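Local structure of siderophore periplasmic binding protein (Thermobifida fusca, 5DH0) at residues F50-I60 with M147-D157. The protein probably binds ferric siderophores of the fuscachelin type outside the membrane and delivers them for uptake into the cell. Sequence-based numbering, arbitrary orientation.
Sequences FGTEVVLEAGI and MTLELSRVVGD
Two helices on one face of the N-terminal lobe's parallel sheet meet through Val-54, which sets its methyls against Leu-151 and Val-155; the axes of 52-57 and 147-154 approach to 9.3 Å at a crossing angle of -49°. With CG1 anti to the backbone N (chi1 172°), Val-54 splits its branches: CG2 lies 3.6 Å from Leu-151 CB, while CG1 reaches Val-155 CG2. Ile-108 of strand 106-112 touches all three side chains, in the α/β lobe of a class III periplasmic binding protein. The bent chain of Met-147 packs CE 3.6 Å from Phe-50 CG, and its SD sits obliquely 5.3 Å from the Phe-50 ring centroid, a Met-aromatic contact. Water bridges the polar side: one molecule donates to Val-54 O and, at 2.7 Å, to Asp-157 OD2, and accepts from Ser-152 OG; a second donates to Ser-152 OG and Glu-57 OE2. Arg-160 forms salt bridges with Glu-57 and Asp-157, and Glu-57 OE1 is also hydrogen-bonded to Thr-291. Asp-157 OD2 also lies 3.5 Å from Ala-58 CB. With an alanine in place of this aspartate, the first water is likely to lose an acceptor and Arg-160 one of its carboxylates.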
loop_
_atom_site.group_PDB
_atom_site.type_symbol
_atom_site.label_atom_id
_atom_site.label_comp_id
_atom_site.label_asym_id
_atom_site.label_seq_id
_atom_site.Cartn_x
_atom_site.Cartn_y
_atom_site.Cartn_z
ATOM N N PHE A 50 33.810 -8.255 -3.415
ATOM C CA PHE A 50 33.568 -6.938 -2.810
ATOM C C PHE A 50 34.838 -6.112 -2.665
ATOM O O PHE A 50 34.773 -4.948 -2.262
ATOM C CB PHE A 50 32.862 -7.060 -1.445
ATOM C CG PHE A 50 31.565 -7.799 -1.524
ATOM C CD1 PHE A 50 30.489 -7.256 -2.217
ATOM C CD2 PHE A 50 31.434 -9.060 -0.965
ATOM C CE1 PHE A 50 29.288 -7.950 -2.338
ATOM C CE2 PHE A 50 30.242 -9.754 -1.068
ATOM C CZ PHE A 50 29.165 -9.200 -1.761
ATOM N N GLY A 51 35.983 -6.696 -3.009
ATOM C CA GLY A 51 37.236 -5.959 -2.988
ATOM C C GLY A 51 37.426 -5.082 -4.221
ATOM O O GLY A 51 38.098 -4.054 -4.156
ATOM N N THR A 52 36.840 -5.482 -5.347
ATOM C CA THR A 52 37.035 -4.767 -6.606
ATOM C C THR A 52 36.563 -3.315 -6.530
ATOM O O THR A 52 37.261 -2.404 -6.982
ATOM C CB THR A 52 36.294 -5.447 -7.771
ATOM O OG1 THR A 52 36.671 -6.827 -7.844
ATOM C CG2 THR A 52 36.636 -4.751 -9.074
ATOM N N GLU A 53 35.379 -3.107 -5.955
ATOM C CA GLU A 53 34.814 -1.762 -5.784
ATOM C C GLU A 53 35.733 -0.901 -4.920
ATOM O O GLU A 53 35.836 0.316 -5.107
ATOM C CB GLU A 53 33.414 -1.841 -5.157
ATOM C CG GLU A 53 32.341 -2.462 -6.084
ATOM C CD GLU A 53 32.507 -3.982 -6.303
ATOM O OE1 GLU A 53 33.384 -4.621 -5.664
ATOM O OE2 GLU A 53 31.762 -4.535 -7.141
ATOM N N VAL A 54 36.420 -1.541 -3.982
ATOM C CA VAL A 54 37.304 -0.817 -3.078
ATOM C C VAL A 54 38.561 -0.317 -3.783
ATOM O O VAL A 54 38.914 0.861 -3.659
ATOM C CB VAL A 54 37.691 -1.690 -1.877
ATOM C CG1 VAL A 54 38.770 -1.014 -1.022
ATOM C CG2 VAL A 54 36.450 -1.977 -1.049
ATOM N N VAL A 55 39.234 -1.197 -4.524
ATOM C CA VAL A 55 40.466 -0.798 -5.194
ATOM C C VAL A 55 40.163 0.201 -6.323
ATOM O O VAL A 55 40.928 1.150 -6.536
ATOM C CB VAL A 55 41.278 -2.024 -5.740
ATOM C CG1 VAL A 55 41.836 -2.842 -4.589
ATOM C CG2 VAL A 55 40.451 -2.897 -6.695
ATOM N N LEU A 56 39.047 0.028 -7.026
ATOM C CA LEU A 56 38.698 0.996 -8.065
ATOM C C LEU A 56 38.531 2.412 -7.485
ATOM O O LEU A 56 39.071 3.370 -8.027
ATOM C CB LEU A 56 37.431 0.569 -8.809
ATOM C CG LEU A 56 37.659 -0.605 -9.779
ATOM C CD1 LEU A 56 36.345 -1.208 -10.256
ATOM C CD2 LEU A 56 38.516 -0.184 -10.969
ATOM N N GLU A 57 37.809 2.541 -6.377
ATOM C CA GLU A 57 37.512 3.855 -5.817
ATOM C C GLU A 57 38.753 4.517 -5.244
ATOM O O GLU A 57 38.855 5.735 -5.227
ATOM C CB GLU A 57 36.427 3.744 -4.741
ATOM C CG GLU A 57 35.040 3.488 -5.334
ATOM C CD GLU A 57 33.953 3.309 -4.277
ATOM O OE1 GLU A 57 32.761 3.415 -4.648
ATOM O OE2 GLU A 57 34.281 3.049 -3.088
ATOM N N ALA A 58 39.688 3.689 -4.788
ATOM C CA ALA A 58 40.929 4.131 -4.190
ATOM C C ALA A 58 42.015 4.401 -5.239
ATOM O O ALA A 58 43.139 4.781 -4.891
ATOM C CB ALA A 58 41.410 3.097 -3.202
ATOM N N GLY A 59 41.673 4.197 -6.513
ATOM C CA GLY A 59 42.622 4.315 -7.607
ATOM C C GLY A 59 43.807 3.357 -7.531
ATOM O O GLY A 59 44.914 3.696 -7.943
ATOM N N ILE A 60 43.582 2.161 -7.002
ATOM C CA ILE A 60 44.626 1.143 -6.934
ATOM C C ILE A 60 44.452 0.086 -8.023
ATOM O O ILE A 60 43.348 -0.388 -8.247
ATOM C CB ILE A 60 44.631 0.453 -5.558
ATOM C CG1 ILE A 60 45.115 1.420 -4.483
ATOM C CG2 ILE A 60 45.461 -0.821 -5.578
ATOM C CD1 ILE A 60 44.794 0.949 -3.092
ATOM N N MET A 147 30.611 -2.483 5.009
ATOM C CA MET A 147 31.726 -3.420 4.876
ATOM C C MET A 147 32.786 -2.878 3.904
ATOM O O MET A 147 33.986 -2.999 4.154
ATOM C CB MET A 147 31.216 -4.798 4.430
ATOM C CG MET A 147 32.306 -5.804 4.070
ATOM S SD MET A 147 32.690 -5.807 2.293
ATOM C CE MET A 147 31.080 -6.183 1.614
ATOM N N THR A 148 32.359 -2.269 2.802
ATOM C CA THR A 148 33.341 -1.775 1.846
ATOM C C THR A 148 33.982 -0.497 2.366
ATOM O O THR A 148 35.091 -0.152 1.959
ATOM C CB THR A 148 32.749 -1.502 0.437
ATOM O OG1 THR A 148 31.629 -0.617 0.548
ATOM C CG2 THR A 148 32.329 -2.787 -0.237
ATOM N N LEU A 149 33.282 0.210 3.250
ATOM C CA LEU A 149 33.885 1.333 3.958
ATOM C C LEU A 149 35.098 0.853 4.774
ATOM O O LEU A 149 36.140 1.505 4.785
ATOM C CB LEU A 149 32.861 2.018 4.871
ATOM C CG LEU A 149 33.435 3.002 5.890
ATOM C CD1 LEU A 149 33.995 4.214 5.163
ATOM C CD2 LEU A 149 32.400 3.430 6.932
ATOM N N GLU A 150 34.974 -0.295 5.438
ATOM C CA GLU A 150 36.080 -0.840 6.233
ATOM C C GLU A 150 37.279 -1.252 5.387
ATOM O O GLU A 150 38.431 -1.001 5.756
ATOM C CB GLU A 150 35.619 -2.052 7.060
ATOM C CG GLU A 150 34.659 -1.701 8.173
ATOM C CD GLU A 150 35.234 -0.656 9.107
ATOM O OE1 GLU A 150 36.482 -0.572 9.223
ATOM O OE2 GLU A 150 34.437 0.096 9.711
ATOM N N LEU A 151 37.012 -1.908 4.264
ATOM C CA LEU A 151 38.080 -2.298 3.358
ATOM C C LEU A 151 38.785 -1.044 2.842
ATOM O O LEU A 151 40.008 -1.043 2.656
ATOM C CB LEU A 151 37.527 -3.144 2.208
ATOM C CG LEU A 151 37.034 -4.513 2.690
ATOM C CD1 LEU A 151 36.455 -5.331 1.533
ATOM C CD2 LEU A 151 38.151 -5.271 3.389
ATOM N N SER A 152 38.015 0.026 2.635
ATOM C CA SER A 152 38.574 1.284 2.165
ATOM C C SER A 152 39.588 1.843 3.154
ATOM O O SER A 152 40.648 2.352 2.762
ATOM C CB SER A 152 37.476 2.304 1.926
ATOM O OG SER A 152 36.789 2.024 0.730
ATOM N N ARG A 153 39.264 1.752 4.439
ATOM C CA ARG A 153 40.161 2.268 5.456
ATOM C C ARG A 153 41.454 1.456 5.419
ATOM O O ARG A 153 42.550 2.009 5.465
ATOM C CB ARG A 153 39.503 2.222 6.841
ATOM C CG ARG A 153 38.440 3.283 7.035
ATOM C CD ARG A 153 37.749 3.119 8.362
ATOM N NE ARG A 153 36.709 4.121 8.560
ATOM C CZ ARG A 153 35.577 3.891 9.214
ATOM N NH1 ARG A 153 35.348 2.687 9.723
ATOM N NH2 ARG A 153 34.669 4.849 9.348
ATOM N N VAL A 154 41.315 0.144 5.296
ATOM C CA VAL A 154 42.460 -0.757 5.350
ATOM C C VAL A 154 43.453 -0.550 4.197
ATOM O O VAL A 154 44.655 -0.685 4.400
ATOM C CB VAL A 154 41.974 -2.217 5.400
ATOM C CG1 VAL A 154 42.847 -3.137 4.577
ATOM C CG2 VAL A 154 41.912 -2.678 6.844
ATOM N N VAL A 155 42.977 -0.186 3.010
ATOM C CA VAL A 155 43.892 0.027 1.884
ATOM C C VAL A 155 44.342 1.490 1.822
ATOM O O VAL A 155 44.968 1.921 0.845
ATOM C CB VAL A 155 43.259 -0.379 0.508
ATOM C CG1 VAL A 155 42.759 -1.822 0.535
ATOM C CG2 VAL A 155 42.143 0.579 0.112
ATOM N N GLY A 156 43.991 2.253 2.855
ATOM C CA GLY A 156 44.464 3.622 3.019
ATOM C C GLY A 156 43.584 4.698 2.407
ATOM O O GLY A 156 43.997 5.860 2.304
ATOM N N ASP A 157 42.367 4.322 2.016
ATOM C CA ASP A 157 41.448 5.234 1.339
ATOM C C ASP A 157 40.320 5.683 2.280
ATOM O O ASP A 157 39.253 6.124 1.838
ATOM C CB ASP A 157 40.877 4.556 0.086
ATOM C CG ASP A 157 40.173 5.525 -0.840
ATOM O OD1 ASP A 157 40.642 6.679 -0.964
ATOM O OD2 ASP A 157 39.146 5.127 -1.440
HETATM O O HOH W 1 38.276 2.546 -1.566
HETATM O O HOH W 2 34.031 2.201 -0.341
#